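Local coordinates for protein transcription initiation factor TFIID subunit 5 (Encephalitozoon cuniculi, PDB 2J4B) that is a subunit of the general transcription factor TFIID, and probably helps mediate regulation of RNA polymerase II transcription as part of the TFIID and SAGA complexes, at residues S14-I19 with E59-D64. Numbering follows the deposited sequence.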
ATOM      1  N   SER A  14       6.353   4.115  -8.959  1.00 58.39           N
ATOM      2  CA  SER A  14       7.812   4.217  -8.888  1.00 58.69           C
ATOM      3  C   SER A  14       8.403   3.203  -7.886  1.00 58.54           C
ATOM      4  O   SER A  14       9.476   2.627  -8.122  1.00 57.95           O
ATOM      5  CB  SER A  14       8.205   5.653  -8.526  1.00 59.52           C
ATOM      6  OG  SER A  14       9.352   5.686  -7.697  1.00 61.33           O
ATOM      7  N   LEU A  15       7.693   2.981  -6.784  1.00 57.83           N
ATOM      8  CA  LEU A  15       8.008   1.890  -5.868  1.00 57.91           C
ATOM      9  C   LEU A  15       7.789   0.533  -6.528  1.00 58.02           C
ATOM     10  O   LEU A  15       8.658  -0.324  -6.506  1.00 58.90           O
ATOM     11  CB  LEU A  15       7.153   1.986  -4.614  1.00 57.67           C
ATOM     12  CG  LEU A  15       7.294   0.826  -3.623  1.00 57.82           C
ATOM     13  CD1 LEU A  15       8.736   0.646  -3.146  1.00 57.01           C
ATOM     14  CD2 LEU A  15       6.330   1.044  -2.467  1.00 57.50           C
ATOM     15  N   LYS A  16       6.620   0.339  -7.119  1.00 58.74           N
ATOM     16  CA  LYS A  16       6.324  -0.896  -7.839  1.00 58.90           C
ATOM     17  C   LYS A  16       7.417  -1.250  -8.854  1.00 59.19           C
ATOM     18  O   LYS A  16       7.844  -2.394  -8.928  1.00 60.56           O
ATOM     19  CB  LYS A  16       4.980  -0.778  -8.548  1.00 58.63           C
ATOM     20  CG  LYS A  16       4.536  -2.036  -9.267  1.00 58.89           C
ATOM     21  CD  LYS A  16       3.192  -1.828  -9.954  1.00 59.07           C
ATOM     22  CE  LYS A  16       2.967  -2.853 -11.034  1.00 59.74           C
ATOM     23  NZ  LYS A  16       1.789  -2.520 -11.869  1.00 59.98           N
ATOM     24  N   THR A  17       7.868  -0.265  -9.622  1.00 58.29           N
ATOM     25  CA  THR A  17       8.854  -0.494 -10.670  1.00 58.16           C
ATOM     26  C   THR A  17      10.230  -0.847 -10.097  1.00 58.13           C
ATOM     27  O   THR A  17      10.999  -1.613 -10.703  1.00 56.86           O
ATOM     28  CB  THR A  17       8.983   0.750 -11.572  1.00 58.01           C
ATOM     29  OG1 THR A  17       7.682   1.117 -12.062  1.00 58.11           O
ATOM     30  CG2 THR A  17       9.925   0.484 -12.725  1.00 56.97           C
ATOM     31  N   TRP A  18      10.532  -0.277  -8.933  1.00 58.22           N
ATOM     32  CA  TRP A  18      11.795  -0.544  -8.251  1.00 58.29           C
ATOM     33  C   TRP A  18      11.795  -1.965  -7.710  1.00 58.35           C
ATOM     34  O   TRP A  18      12.737  -2.719  -7.929  1.00 57.26           O
ATOM     35  CB  TRP A  18      12.012   0.476  -7.135  1.00 58.17           C
ATOM     36  CG  TRP A  18      13.231   0.240  -6.306  1.00 58.17           C
ATOM     37  CD1 TRP A  18      14.510   0.599  -6.605  1.00 57.78           C
ATOM     38  CD2 TRP A  18      13.277  -0.398  -5.013  1.00 57.87           C
ATOM     39  NE1 TRP A  18      15.352   0.219  -5.587  1.00 58.04           N
ATOM     40  CE2 TRP A  18      14.622  -0.392  -4.597  1.00 58.01           C
ATOM     41  CE3 TRP A  18      12.307  -0.964  -4.173  1.00 57.72           C
ATOM     42  CZ2 TRP A  18      15.031  -0.939  -3.374  1.00 57.98           C
ATOM     43  CZ3 TRP A  18      12.705  -1.503  -2.963  1.00 58.05           C
ATOM     44  CH2 TRP A  18      14.066  -1.491  -2.574  1.00 58.07           C
ATOM     45  N   ILE A  19      10.722  -2.331  -7.012  1.00 59.61           N
ATOM     46  CA  ILE A  19      10.567  -3.694  -6.481  1.00 60.09           C
ATOM     47  C   ILE A  19      10.702  -4.764  -7.566  1.00 61.22           C
ATOM     48  O   ILE A  19      11.515  -5.675  -7.454  1.00 61.14           O
ATOM     49  CB  ILE A  19       9.199  -3.889  -5.841  1.00 59.30           C
ATOM     50  CG1 ILE A  19       9.093  -3.039  -4.574  1.00 58.96           C
ATOM     51  CG2 ILE A  19       8.945  -5.386  -5.574  1.00 58.56           C
ATOM     52  CD1 ILE A  19       7.717  -3.002  -3.985  1.00 58.76           C
ATOM     53  N   GLU A  59      -8.918   0.092 -10.216  1.00 64.81           N
ATOM     54  CA  GLU A  59      -9.083  -0.793 -11.359  1.00 65.39           C
ATOM     55  C   GLU A  59      -7.769  -1.085 -12.073  1.00 65.88           C
ATOM     56  O   GLU A  59      -7.573  -2.185 -12.581  1.00 65.83           O
ATOM     57  CB  GLU A  59     -10.081  -0.188 -12.357  1.00 65.36           C
ATOM     58  CG  GLU A  59     -11.509  -0.102 -11.849  1.00 65.29           C
ATOM     59  CD  GLU A  59     -12.062  -1.441 -11.397  1.00 65.74           C
ATOM     60  OE1 GLU A  59     -11.862  -2.450 -12.106  1.00 65.58           O
ATOM     61  OE2 GLU A  59     -12.706  -1.481 -10.324  1.00 66.48           O
ATOM     62  N   LYS A  60      -6.877  -0.103 -12.119  1.00 67.09           N
ATOM     63  CA  LYS A  60      -5.641  -0.233 -12.872  1.00 67.98           C
ATOM     64  C   LYS A  60      -4.692  -1.222 -12.218  1.00 69.18           C
ATOM     65  O   LYS A  60      -4.179  -2.115 -12.882  1.00 69.36           O
ATOM     66  CB  LYS A  60      -4.963   1.127 -13.025  1.00 68.35           C
ATOM     67  CG  LYS A  60      -3.652   1.079 -13.805  1.00 68.80           C
ATOM     68  CD  LYS A  60      -3.057   2.463 -14.029  1.00 69.17           C
ATOM     69  CE  LYS A  60      -3.782   3.221 -15.118  1.00 70.08           C
ATOM     70  NZ  LYS A  60      -5.044   3.851 -14.621  1.00 70.63           N
ATOM     71  N   TYR A  61      -4.486  -1.084 -10.909  1.00 70.24           N
ATOM     72  CA  TYR A  61      -3.502  -1.896 -10.203  1.00 70.53           C
ATOM     73  C   TYR A  61      -4.090  -3.009  -9.326  1.00 70.84           C
ATOM     74  O   TYR A  61      -3.349  -3.641  -8.581  1.00 71.89           O
ATOM     75  CB  TYR A  61      -2.604  -1.000  -9.342  1.00 71.09           C
ATOM     76  CG  TYR A  61      -1.983   0.145 -10.101  1.00 71.04           C
ATOM     77  CD1 TYR A  61      -0.927  -0.064 -10.978  1.00 70.97           C
ATOM     78  CD2 TYR A  61      -2.453   1.440  -9.937  1.00 71.33           C
ATOM     79  CE1 TYR A  61      -0.366   0.985 -11.682  1.00 71.22           C
ATOM     80  CE2 TYR A  61      -1.903   2.495 -10.635  1.00 71.52           C
ATOM     81  CZ  TYR A  61      -0.859   2.266 -11.503  1.00 71.61           C
ATOM     82  OH  TYR A  61      -0.335   3.336 -12.196  1.00 72.10           O
ATOM     83  N   ARG A  62      -5.392  -3.268  -9.414  1.00 70.80           N
ATOM     84  CA  ARG A  62      -6.008  -4.331  -8.605  1.00 71.23           C
ATOM     85  C   ARG A  62      -5.542  -5.748  -8.960  1.00 72.58           C
ATOM     86  O   ARG A  62      -5.658  -6.653  -8.134  1.00 72.85           O
ATOM     87  CB  ARG A  62      -7.535  -4.284  -8.690  1.00 70.68           C
ATOM     88  CG  ARG A  62      -8.113  -4.695 -10.030  1.00 69.96           C
ATOM     89  CD  ARG A  62      -9.610  -4.467 -10.060  1.00 69.44           C
ATOM     90  NE  ARG A  62     -10.350  -5.462  -9.282  1.00 68.90           N
ATOM     91  CZ  ARG A  62     -11.660  -5.422  -9.077  1.00 67.83           C
ATOM     92  NH1 ARG A  62     -12.363  -4.435  -9.589  1.00 68.08           N
ATOM     93  NH2 ARG A  62     -12.265  -6.361  -8.365  1.00 67.41           N
ATOM     94  N   GLY A  63      -5.030  -5.935 -10.177  1.00 73.52           N
ATOM     95  CA  GLY A  63      -4.548  -7.241 -10.628  1.00 74.13           C
ATOM     96  C   GLY A  63      -3.071  -7.449 -10.336  1.00 75.13           C
ATOM     97  O   GLY A  63      -2.475  -8.447 -10.756  1.00 74.52           O
ATOM     98  N   ASP A  64      -2.472  -6.502  -9.618  1.00 75.90           N
ATOM     99  CA  ASP A  64      -1.070  -6.615  -9.235  1.00 76.39           C
ATOM    100  C   ASP A  64      -0.935  -7.396  -7.930  1.00 76.73           C
ATOM    101  O   ASP A  64       0.170  -7.715  -7.489  1.00 76.79           O
ATOM    102  CB  ASP A  64      -0.454  -5.235  -9.073  1.00 77.07           C
ATOM    103  CG  ASP A  64      -0.405  -4.462 -10.376  1.00 77.86           C
ATOM    104  OD1 ASP A  64      -0.933  -4.950 -11.396  1.00 78.78           O
ATOM    105  OD2 ASP A  64       0.158  -3.350 -10.381  1.00 78.85           O
TER
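Lys16 and Asp64 form a salt bridge within the TAF5 NTD2 domain, a mostly helical fold: it joins helix 8-21, from which Lys16 projects, to the segment 59-64, which continues from helix 51-61. Lys16 NZ donates a hydrogen bond to Asp64 OD2. The modelled separation of Lys16 NZ and Asp64 OD2, 2.4 Å, is shorter than such a bond normally is, and its exact length is doubtful. OD1 of Asp64 stays farther off, 3.7 Å from Lys16 NZ, so the contact is one-sided, through OD2. The two side chains cross at about a right angle, and the ammonium end also reaches the edge of the Tyr61 ring, near its plane, where Lys16 NZ lies 3.8 Å from Tyr61 CD1. Asp64 OD2 sits in plane at that same ring's edge.

The lysine spans the gap, 9.5 Å between the CA atoms of Lys16 and Asp64, because its chain is extended throughout, starting with CG anti to the backbone N (chi1 -177°). The lysine side chain also touches Leu34 of helix 34-47. On the other side, the backbone bond from Asp64 N to Tyr61 O ties the aspartate to the residue whose ring borders the bridge. That ring is buried, meeting Phe57 and Tyr12 at inclined angles, while Lys60 CG lies over the centre of one face, 3.7 Å above the plane of Tyr61.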